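Local atomic coordinates of oxalate oxidase 1 (Hordeum vulgare, PDB entry 1FI2), a protein that oxidises oxalate with dioxygen to carbon dioxide and hydrogen peroxide at a manganese site, and also shows superoxide dismutase activity. Residues G97-K101 with G102-V106; P173-T176 with P177-T180; A187-V190 with E191-S195. All coordinates share one frame; numbering follows the deposited sequence.

Interaction 1: G97-K101 with G102-V106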
loop_
_atom_site.group_PDB
_atom_site.type_symbol
_atom_site.label_atom_id
_atom_site.label_comp_id
_atom_site.label_asym_id
_atom_site.label_seq_id
_atom_site.Cartn_x
_atom_site.Cartn_y
_atom_site.Cartn_z
ATOM N N GLY A 97 16.433 2.342 15.517
ATOM C CA GLY A 97 16.867 3.165 16.640
ATOM C C GLY A 97 18.355 3.414 16.762
ATOM O O GLY A 97 19.181 2.796 16.094
ATOM N N MET A 98 18.689 4.363 17.638
ATOM C CA MET A 98 20.075 4.717 17.902
ATOM C C MET A 98 20.290 4.808 19.414
ATOM O O MET A 98 19.476 5.425 20.100
ATOM C CB MET A 98 20.489 6.034 17.235
ATOM C CG MET A 98 21.957 6.358 17.502
ATOM S SD MET A 98 22.492 7.948 16.848
ATOM C CE MET A 98 22.829 7.515 15.147
ATOM N N VAL A 99 21.374 4.214 19.902
ATOM C CA VAL A 99 21.699 4.353 21.327
ATOM C C VAL A 99 22.399 5.695 21.516
ATOM O O VAL A 99 23.331 6.005 20.772
ATOM C CB VAL A 99 22.569 3.190 21.818
ATOM C CG1 VAL A 99 23.152 3.443 23.204
ATOM C CG2 VAL A 99 21.740 1.909 21.838
ATOM N N MET A 100 21.934 6.485 22.475
ATOM C CA MET A 100 22.529 7.796 22.705
ATOM C C MET A 100 23.590 7.786 23.793
ATOM O O MET A 100 24.575 8.520 23.704
ATOM C CB MET A 100 21.438 8.815 23.017
ATOM C CG MET A 100 20.501 9.127 21.866
ATOM S SD MET A 100 21.300 9.545 20.317
ATOM C CE MET A 100 22.771 10.431 20.830
ATOM N N LYS A 101 23.374 6.979 24.827
ATOM C CA LYS A 101 24.355 6.878 25.906
ATOM C C LYS A 101 24.247 5.506 26.564
ATOM O O LYS A 101 23.170 4.908 26.573
ATOM C CB LYS A 101 24.187 8.004 26.911
ATOM C CG LYS A 101 23.213 7.800 28.052
ATOM C CD LYS A 101 23.102 9.045 28.921
ATOM C CE LYS A 101 24.388 9.398 29.633
ATOM N NZ LYS A 101 24.718 8.474 30.751
ATOM N N GLY A 102 25.358 5.013 27.095
ATOM C CA GLY A 102 25.370 3.732 27.782
ATOM C C GLY A 102 25.598 2.546 26.862
ATOM O O GLY A 102 26.016 2.669 25.715
ATOM N N GLU A 103 25.419 1.354 27.429
ATOM C CA GLU A 103 25.646 0.091 26.747
ATOM C C GLU A 103 24.401 -0.790 26.837
ATOM O O GLU A 103 24.028 -1.217 27.933
ATOM C CB GLU A 103 26.832 -0.652 27.370
ATOM C CG GLU A 103 28.124 0.140 27.450
ATOM C CD GLU A 103 29.249 -0.604 28.134
ATOM O OE1 GLU A 103 30.100 -1.161 27.413
ATOM O OE2 GLU A 103 29.288 -0.623 29.380
ATOM N N LEU A 104 23.756 -1.049 25.703
ATOM C CA LEU A 104 22.549 -1.862 25.706
ATOM C C LEU A 104 22.667 -3.160 24.911
ATOM O O LEU A 104 22.999 -3.142 23.723
ATOM C CB LEU A 104 21.370 -1.081 25.107
ATOM C CG LEU A 104 20.813 0.133 25.837
ATOM C CD1 LEU A 104 19.765 0.823 24.967
ATOM C CD2 LEU A 104 20.195 -0.250 27.172
ATOM N N LEU A 105 22.328 -4.273 25.556
ATOM C CA LEU A 105 22.217 -5.547 24.848
ATOM C C LEU A 105 20.863 -5.497 24.128
ATOM O O LEU A 105 19.820 -5.330 24.764
ATOM C CB LEU A 105 22.271 -6.759 25.772
ATOM C CG LEU A 105 22.031 -8.115 25.094
ATOM C CD1 LEU A 105 23.216 -8.503 24.226
ATOM C CD2 LEU A 105 21.726 -9.195 26.120
ATOM N N VAL A 106 20.902 -5.519 22.809
ATOM C CA VAL A 106 19.701 -5.453 21.981
ATOM C C VAL A 106 19.494 -6.828 21.346
ATOM O O VAL A 106 20.417 -7.321 20.695
ATOM C CB VAL A 106 19.835 -4.404 20.865
ATOM C CG1 VAL A 106 18.588 -4.375 19.984
ATOM C CG2 VAL A 106 20.017 -3.011 21.469
#

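Interaction 2: P173-T176 with P177-T180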
loop_
_atom_site.group_PDB
_atom_site.type_symbol
_atom_site.label_atom_id
_atom_site.label_comp_id
_atom_site.label_asym_id
_atom_site.label_seq_id
_atom_site.Cartn_x
_atom_site.Cartn_y
_atom_site.Cartn_z
ATOM N N PRO A 173 -7.023 -11.616 33.175
ATOM C CA PRO A 173 -5.911 -12.495 32.875
ATOM C C PRO A 173 -6.293 -13.764 32.130
ATOM O O PRO A 173 -7.407 -14.282 32.258
ATOM C CB PRO A 173 -5.337 -12.847 34.246
ATOM C CG PRO A 173 -5.849 -11.810 35.182
ATOM C CD PRO A 173 -7.191 -11.392 34.631
ATOM N N ILE A 174 -5.361 -14.284 31.336
ATOM C CA ILE A 174 -5.577 -15.532 30.598
ATOM C C ILE A 174 -5.772 -16.609 31.663
ATOM O O ILE A 174 -5.028 -16.637 32.652
ATOM C CB ILE A 174 -4.357 -15.864 29.723
ATOM C CG1 ILE A 174 -4.106 -14.761 28.687
ATOM C CG2 ILE A 174 -4.523 -17.210 29.031
ATOM C CD1 ILE A 174 -2.767 -14.845 27.974
ATOM N N PRO A 175 -6.772 -17.462 31.517
ATOM C CA PRO A 175 -7.032 -18.500 32.505
ATOM C C PRO A 175 -5.771 -19.287 32.812
ATOM O O PRO A 175 -5.050 -19.704 31.908
ATOM C CB PRO A 175 -8.122 -19.351 31.871
ATOM C CG PRO A 175 -8.816 -18.428 30.922
ATOM C CD PRO A 175 -7.736 -17.508 30.396
ATOM N N THR A 176 -5.603 -19.693 34.071
ATOM C CA THR A 176 -4.449 -20.498 34.472
ATOM C C THR A 176 -4.308 -21.792 33.706
ATOM O O THR A 176 -3.218 -22.089 33.198
ATOM C CB THR A 176 -4.400 -20.684 35.998
ATOM O OG1 THR A 176 -4.118 -19.396 36.574
ATOM C CG2 THR A 176 -3.316 -21.658 36.428
ATOM N N PRO A 177 -5.353 -22.595 33.551
ATOM C CA PRO A 177 -5.298 -23.842 32.808
ATOM C C PRO A 177 -4.849 -23.673 31.367
ATOM O O PRO A 177 -4.251 -24.582 30.773
ATOM C CB PRO A 177 -6.719 -24.395 32.905
ATOM C CG PRO A 177 -7.282 -23.759 34.134
ATOM C CD PRO A 177 -6.707 -22.361 34.121
ATOM N N VAL A 178 -5.158 -22.545 30.721
ATOM C CA VAL A 178 -4.659 -22.270 29.377
ATOM C C VAL A 178 -3.139 -22.097 29.443
ATOM O O VAL A 178 -2.399 -22.654 28.632
ATOM C CB VAL A 178 -5.292 -21.022 28.743
ATOM C CG1 VAL A 178 -4.633 -20.667 27.413
ATOM C CG2 VAL A 178 -6.788 -21.219 28.531
ATOM N N LEU A 179 -2.685 -21.328 30.430
ATOM C CA LEU A 179 -1.265 -21.073 30.609
ATOM C C LEU A 179 -0.477 -22.275 31.102
ATOM O O LEU A 179 0.714 -22.307 30.781
ATOM C CB LEU A 179 -1.038 -19.881 31.545
ATOM C CG LEU A 179 -1.423 -18.505 30.991
ATOM C CD1 LEU A 179 -1.273 -17.452 32.078
ATOM C CD2 LEU A 179 -0.579 -18.145 29.776
ATOM N N THR A 180 -1.052 -23.223 31.835
ATOM C CA THR A 180 -0.289 -24.391 32.265
ATOM C C THR A 180 -0.049 -25.345 31.097
ATOM O O THR A 180 1.003 -25.980 31.016
ATOM C CB THR A 180 -0.928 -25.163 33.431
ATOM O OG1 THR A 180 -2.236 -25.609 33.055
ATOM C CG2 THR A 180 -1.033 -24.298 34.677
#

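Interaction 3: A187-V190 with E191-S195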
loop_
_atom_site.group_PDB
_atom_site.type_symbol
_atom_site.label_atom_id
_atom_site.label_comp_id
_atom_site.label_asym_id
_atom_site.label_seq_id
_atom_site.Cartn_x
_atom_site.Cartn_y
_atom_site.Cartn_z
ATOM N N ALA A 187 0.269 -25.340 37.950
ATOM C CA ALA A 187 -0.524 -24.164 38.276
ATOM C C ALA A 187 0.157 -23.217 39.250
ATOM O O ALA A 187 0.080 -21.997 39.097
ATOM C CB ALA A 187 -1.878 -24.594 38.833
ATOM N N GLY A 188 0.835 -23.744 40.265
ATOM C CA GLY A 188 1.565 -22.942 41.233
ATOM C C GLY A 188 2.598 -22.022 40.595
ATOM O O GLY A 188 2.751 -20.876 41.015
ATOM N N VAL A 189 3.290 -22.488 39.562
ATOM C CA VAL A 189 4.275 -21.668 38.856
ATOM C C VAL A 189 3.558 -20.554 38.099
ATOM O O VAL A 189 3.961 -19.391 38.143
ATOM C CB VAL A 189 5.135 -22.515 37.906
ATOM C CG1 VAL A 189 6.115 -21.650 37.124
ATOM C CG2 VAL A 189 5.888 -23.592 38.681
ATOM N N VAL A 190 2.451 -20.899 37.438
ATOM C CA VAL A 190 1.666 -19.906 36.707
ATOM C C VAL A 190 1.124 -18.835 37.643
ATOM O O VAL A 190 1.239 -17.640 37.344
ATOM C CB VAL A 190 0.526 -20.563 35.913
ATOM C CG1 VAL A 190 -0.375 -19.527 35.254
ATOM C CG2 VAL A 190 1.099 -21.502 34.856
ATOM N N GLU A 191 0.594 -19.234 38.802
ATOM C CA GLU A 191 0.078 -18.271 39.770
ATOM C C GLU A 191 1.180 -17.374 40.318
ATOM O O GLU A 191 0.943 -16.189 40.570
ATOM C CB GLU A 191 -0.699 -18.957 40.890
ATOM C CG GLU A 191 -1.952 -19.682 40.448
ATOM C CD GLU A 191 -3.082 -18.827 39.927
ATOM O OE1 GLU A 191 -3.000 -17.580 39.934
ATOM O OE2 GLU A 191 -4.102 -19.407 39.484
ATOM N N LEU A 192 2.391 -17.895 40.501
ATOM C CA LEU A 192 3.503 -17.076 40.980
ATOM C C LEU A 192 3.792 -15.971 39.964
ATOM O O LEU A 192 3.951 -14.805 40.318
ATOM C CB LEU A 192 4.753 -17.917 41.213
ATOM C CG LEU A 192 6.054 -17.164 41.511
ATOM C CD1 LEU A 192 6.009 -16.525 42.890
ATOM C CD2 LEU A 192 7.249 -18.094 41.380
ATOM N N LEU A 193 3.856 -16.336 38.684
ATOM C CA LEU A 193 4.075 -15.362 37.618
ATOM C C LEU A 193 2.969 -14.322 37.572
ATOM O O LEU A 193 3.243 -13.118 37.508
ATOM C CB LEU A 193 4.229 -16.093 36.279
ATOM C CG LEU A 193 5.573 -16.811 36.091
ATOM C CD1 LEU A 193 5.431 -17.985 35.138
ATOM C CD2 LEU A 193 6.633 -15.836 35.594
ATOM N N LYS A 194 1.707 -14.743 37.655
ATOM C CA LYS A 194 0.579 -13.823 37.653
ATOM C C LYS A 194 0.638 -12.820 38.796
ATOM O O LYS A 194 0.326 -11.637 38.618
ATOM C CB LYS A 194 -0.759 -14.565 37.723
ATOM C CG LYS A 194 -1.193 -15.247 36.436
ATOM C CD LYS A 194 -2.597 -15.822 36.588
ATOM C CE LYS A 194 -3.126 -16.363 35.272
ATOM N NZ LYS A 194 -4.550 -16.792 35.372
ATOM N N SER A 195 1.090 -13.242 39.977
ATOM C CA SER A 195 1.183 -12.373 41.140
ATOM C C SER A 195 2.136 -11.205 40.936
ATOM O O SER A 195 1.973 -10.154 41.561
ATOM C CB SER A 195 1.584 -13.178 42.384
ATOM O OG SER A 195 2.974 -13.446 42.402
#

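Interaction 1: G97-K101 with G102-V106
Val-99 and Leu-104 meet on the inner side of a bend in the cupin beta-jellyroll. Here the chain leaves strand 95-101 and enters strand 103-109. The link between the two side chains is methyl to methyl. Val-99 CG2 lies 3.9 Å from Leu-104 CD1, and the two side chains run obliquely past each other. Val-99 sets CG1 opposite its own backbone N (chi1 168°), which leaves CG2 beside that N and turned to the leucine. Leu-104 answers with CG beside its N (chi1 -67°), and its CD1 branch reaches across. The other valine branch stays nearer the turn: Val-99 CG1 is 3.9 Å from Gly-102 O, a carbon beside a carbonyl oxygen.

The two strands belong to different antiparallel sheets. The contact therefore lies at the corner where the chain passes from one sheet of the jellyroll to the other. No hydrogen bond joins 97-101 to 102-106, unlike in a beta hairpin. The end of strand 95-101 also holds a classic beta bulge, with Met-100 and Lys-101 both facing Tyr-148 of strand 147-153. Gly-102 follows directly with a positive phi of 87°. Glycine suits these backbone angles, having no CB to press on Lys-101 O.

Lys-101 points away from the following residues overall, and its chain bends near the end to bring NZ to Glu-146 O, where it forms a hydrogen bond. Inside, Leu-104 continues onto Ala-147 and Met-149, while Val-99 rests on Val-123. The Leu-104 side chain lies about 8 Å from that of Asn-85, an oxalate-binding residue, and about 11 Å from the manganese ion.

Interaction 2: P173-T176 with P177-T180
Leu-179 turns back over the residues that lead into its helix, and each of its carbons meets part of them. CB lies 3.5 Å from Thr-176 O. CG is next, 3.9 Å from Ile-174 CG2. There the side chain forks. CD1 goes to the backbone of the loop and sits 3.9 Å from Ile-174 O. CD2 remains over the isoleucine, 4.1 Å from Ile-174 CG2. Thus the isoleucine methyl touches both the branch point and one tip of the leucine. With CG beside the backbone N (chi1 -70°), the leucine leans toward the start of the helix. The Leu-179 and Ile-174 side chains cross at about a right angle.

The same isoleucine methyl serves a second partner, as Ile-174 CG2 lies 3.8 Å from Val-178 CG1. It takes this place because it stands opposite its own backbone N (chi1 -61°, measured to CG1). These apolar contacts lie at the N-terminus of helix 176-183, where Pro-175 is the N-cap residue. Its carbonyl takes the first helical bond: Leu-179 N donates to Pro-175 O over 3.2 Å. Val-178 N adds a weak bond to the same oxygen. The next bond runs from Thr-180 N to Thr-176 O, 2.8 Å. Pro-177 lies in the first turn, where a ring nitrogen without hydrogen costs the helix no bond.

Pro-175 and Val-178 lie side by side and point the same way. Thr-176 CG2 also meets Thr-180 CG2 at 3.9 Å, one turn further on. Phe-138 of a third subunit packs on Ile-174 and Val-178. Within the chain, Leu-167 and Phe-168 of helix 163-169 cover part of Leu-179.

Interaction 3: A187-V190 with E191-S195
Ala-187 starts the helix by offering its carbonyl to Glu-191. The bond from Glu-191 N to Ala-187 O is 2.8 Å long and nearly straight (165° at the hydrogen). The glutamate also lays its CG 3.4 Å from Ala-187 O, and its chain then bends at chi2. Gly-188 O receives Leu-192 N at 3.0 Å. Val-189 O takes Leu-193 N at 3.1 Å, and Val-189 CG1 reaches Leu-193 CD1 at 4.2 Å. Val-189 also packs on Val-189 of a third subunit.

Val-190 O accepts Lys-194 N at 3.0 Å. The two side chains run alongside each other in the same direction, and Val-190 CG1 is 4.2 Å from Lys-194 CE. At the far end, Ser-195 OG donates back to Leu-192 O over 2.7 Å.

Glu-191 OE2 and Lys-194 NZ both bond to Thr-176 OG1, and the lysine also bonds to Ile-174 O. Three residues apart on the helix, the carboxylate and the amine both reach this hydroxyl, which implies a polar tie to helix 176-183 beside the apolar Val-190.

The three contacts lie in series along the chain, and none nests in or crosses another. Interaction 1 spans a turn between strands, interaction 2 the start of a helix, and interaction 3 one helix; none closes a long loop. Interaction 1 joins the two sheets of the jellyroll. The chain then completes the barrel and passes through helix 163-169 before interaction 2 starts helix 176-183. Interaction 3 builds the next helix, 187-196. Interactions 2 and 3 touch, with Thr-180 CG2 3.5 Å from Val-190 CG2. Both also meet the third subunit. Interaction 1 stands apart, its centre about 35 Å from that of interaction 2, and contacts the second subunit.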